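PDB 6GDR: DNA ligase from Alteromonas mediterranea, which probably seals breaks in the DNA backbone as a minimal, ATP-dependent ligase of the Lig E type, working through an adenylated intermediate. Local coordinates for residues Pro66-Asp71 with Phe133-Ala138. Numbering follows the deposited sequence.
Sequences PKATID and FDMPVA. With AMP (adenosine monophosphate), chain G.
Phe133 lies with one ring face over the carbonyl oxygen of Asp71, which sits 3.8 Å above the ring plane near its centre, while the adenine of the adenosine monophosphate covers the opposite face, its N3 over the ring centre 4.0 Å above the plane. The ring reaches this place because its CG stands between the backbone N and the carbonyl carbon (chi1 52°), and Phe133 CZ comes 3.4 Å from O2' of the nucleotide. Backbone pairing and ligand packing therefore meet in one residue of the nucleotide pocket. Asp71 O accepts a bond from Phe133 N at 3.1 Å, nearly straight and in the carbonyl plane, and a weak one from Asp134 N. Two successive residues thus face Asp71, a classic beta bulge at the end of the antiparallel pairing. Asp134 O in turn accepts Asp71 N at 3.0 Å. Asp134 OD1 takes the N-H of the next residue, Met135, just past the strand, from above the carboxylate plane, and also forms a salt bridge with Arg145. The carboxylate of Asp71, on the same face of the sheet, is salt-bridged through OD1 to Arg41. Past the bulge the pairing gives way to side-chain packing, part of it against the Thr69 carbonyl oxygen. The bend of Met135 at chi3 (66°) carries Met135 CE to Ala68 CB at 4.2 Å, and CG lies beside Ile70 CG1. Pro136, centre of an inverse gamma turn, sets its ring across Thr69 at about a right angle, with Pro136 CG 3.5 Å from Thr69 CG2. In this sheet of the ATP-dependent ligase (nucleotidyltransferase) domain, strand 129-134 lies between strands 70-75 and 161-163; strand 38-42 flanks 70-75 on its other side, and helix 142-154 packs on Met135 through Met148 and Leu149.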
loop_
_atom_site.group_PDB
_atom_site.type_symbol
_atom_site.label_atom_id
_atom_site.label_comp_id
_atom_site.label_asym_id
_atom_site.label_seq_id
_atom_site.Cartn_x
_atom_site.Cartn_y
_atom_site.Cartn_z
ATOM N N PRO D 66 14.512 18.030 -7.134
ATOM C CA PRO D 66 13.886 19.354 -7.030
ATOM C C PRO D 66 13.871 19.859 -5.594
ATOM O O PRO D 66 14.073 19.110 -4.635
ATOM C CB PRO D 66 12.463 19.121 -7.553
ATOM C CG PRO D 66 12.558 17.894 -8.390
ATOM C CD PRO D 66 13.610 17.043 -7.752
ATOM N N LYS D 67 13.624 21.159 -5.458
ATOM C CA LYS D 67 13.535 21.811 -4.151
ATOM C C LYS D 67 12.076 22.109 -3.804
ATOM O O LYS D 67 11.681 23.245 -3.542
ATOM C CB LYS D 67 14.377 23.084 -4.141
ATOM C CG LYS D 67 15.872 22.854 -4.343
ATOM C CD LYS D 67 16.508 22.058 -3.207
ATOM C CE LYS D 67 16.415 22.791 -1.875
ATOM N NZ LYS D 67 17.199 22.117 -0.805
ATOM N N ALA D 68 11.271 21.049 -3.805
ATOM C CA ALA D 68 9.851 21.150 -3.506
ATOM C C ALA D 68 9.434 19.947 -2.671
ATOM O O ALA D 68 10.214 19.018 -2.446
ATOM C CB ALA D 68 9.013 21.232 -4.788
ATOM N N THR D 69 8.187 19.977 -2.208
ATOM C CA THR D 69 7.631 18.890 -1.414
ATOM C C THR D 69 6.903 17.915 -2.331
ATOM O O THR D 69 6.016 18.315 -3.092
ATOM C CB THR D 69 6.680 19.427 -0.344
ATOM O OG1 THR D 69 7.364 20.396 0.460
ATOM C CG2 THR D 69 6.184 18.299 0.553
ATOM N N ILE D 70 7.283 16.640 -2.258
ATOM C CA ILE D 70 6.758 15.612 -3.150
ATOM C C ILE D 70 6.519 14.339 -2.350
ATOM O O ILE D 70 7.344 13.954 -1.514
ATOM C CB ILE D 70 7.720 15.338 -4.329
ATOM C CG1 ILE D 70 7.977 16.624 -5.125
ATOM C CG2 ILE D 70 7.151 14.253 -5.240
ATOM C CD1 ILE D 70 9.071 16.501 -6.171
ATOM N N ASP D 71 5.390 13.687 -2.611
ATOM C CA ASP D 71 5.077 12.383 -2.038
ATOM C C ASP D 71 5.340 11.308 -3.083
ATOM O O ASP D 71 4.946 11.456 -4.245
ATOM C CB ASP D 71 3.621 12.320 -1.572
ATOM C CG ASP D 71 3.386 13.087 -0.286
ATOM O OD1 ASP D 71 4.332 13.197 0.522
ATOM O OD2 ASP D 71 2.254 13.574 -0.081
ATOM N N PHE D 133 4.046 10.316 -6.945
ATOM C CA PHE D 133 2.657 10.209 -7.374
ATOM C C PHE D 133 1.794 11.414 -7.033
ATOM O O PHE D 133 0.645 11.463 -7.486
ATOM C CB PHE D 133 2.001 8.953 -6.775
ATOM C CG PHE D 133 2.154 8.829 -5.285
ATOM C CD1 PHE D 133 1.330 9.539 -4.427
ATOM C CD2 PHE D 133 3.109 7.987 -4.742
ATOM C CE1 PHE D 133 1.465 9.421 -3.056
ATOM C CE2 PHE D 133 3.248 7.864 -3.372
ATOM C CZ PHE D 133 2.425 8.582 -2.528
ATOM N N ASP D 134 2.289 12.380 -6.263
ATOM C CA ASP D 134 1.486 13.554 -5.947
ATOM C C ASP D 134 2.362 14.595 -5.265
ATOM O O ASP D 134 3.463 14.296 -4.791
ATOM C CB ASP D 134 0.295 13.196 -5.050
ATOM C CG ASP D 134 -0.798 14.251 -5.078
ATOM O OD1 ASP D 134 -0.639 15.259 -5.798
ATOM O OD2 ASP D 134 -1.818 14.069 -4.381
ATOM N N MET D 135 1.852 15.826 -5.229
ATOM C CA MET D 135 2.467 16.923 -4.497
ATOM C C MET D 135 1.406 17.499 -3.566
ATOM O O MET D 135 0.264 17.727 -4.002
ATOM C CB MET D 135 2.993 18.010 -5.443
ATOM C CG MET D 135 4.042 17.522 -6.429
ATOM S SD MET D 135 4.580 18.801 -7.587
ATOM C CE MET D 135 5.397 19.952 -6.484
ATOM N N PRO D 136 1.725 17.751 -2.284
ATOM C CA PRO D 136 0.725 18.248 -1.329
ATOM C C PRO D 136 0.450 19.746 -1.467
ATOM O O PRO D 136 0.473 20.493 -0.489
ATOM C CB PRO D 136 1.352 17.903 0.023
ATOM C CG PRO D 136 2.813 18.020 -0.218
ATOM C CD PRO D 136 3.047 17.595 -1.651
ATOM N N VAL D 137 0.177 20.183 -2.693
ATOM C CA VAL D 137 -0.038 21.597 -2.975
ATOM C C VAL D 137 -1.485 21.964 -2.676
ATOM O O VAL D 137 -2.412 21.187 -2.940
ATOM C CB VAL D 137 0.333 21.911 -4.436
ATOM C CG1 VAL D 137 -0.154 23.299 -4.844
ATOM C CG2 VAL D 137 1.840 21.801 -4.624
ATOM N N ALA D 138 -1.683 23.161 -2.130
ATOM C CA ALA D 138 -3.008 23.636 -1.758
ATOM C C ALA D 138 -3.627 24.424 -2.905
ATOM O O ALA D 138 -3.016 25.364 -3.424
ATOM C CB ALA D 138 -2.934 24.507 -0.503
HETATM P P AMP G . -2.696 1.758 1.913
HETATM O O1P AMP G . -1.742 1.054 0.976
HETATM O O2P AMP G . -4.048 1.138 2.178
HETATM O "O5'" AMP G . -2.924 3.251 1.358
HETATM C "C5'" AMP G . -2.444 3.594 0.061
HETATM C "C4'" AMP G . -0.933 3.805 0.102
HETATM O "O4'" AMP G . -0.331 3.248 -1.071
HETATM C "C3'" AMP G . -0.505 5.261 0.182
HETATM O "O3'" AMP G . 0.071 5.527 1.465
HETATM C "C2'" AMP G . 0.510 5.451 -0.928
HETATM O "O2'" AMP G . 1.731 6.003 -0.430
HETATM C "C1'" AMP G . 0.765 4.061 -1.499
HETATM N N9 AMP G . 0.891 3.969 -2.980
HETATM C C8 AMP G . 1.653 3.035 -3.583
HETATM N N7 AMP G . 1.601 3.156 -4.933
HETATM C C5 AMP G . 0.792 4.190 -5.212
HETATM C C6 AMP G . 0.309 4.850 -6.445
HETATM N N6 AMP G . 0.699 4.404 -7.658
HETATM N N1 AMP G . -0.528 5.900 -6.318
HETATM C C2 AMP G . -0.923 6.347 -5.111
HETATM N N3 AMP G . -0.520 5.789 -3.953
HETATM C C4 AMP G . 0.325 4.730 -3.929
#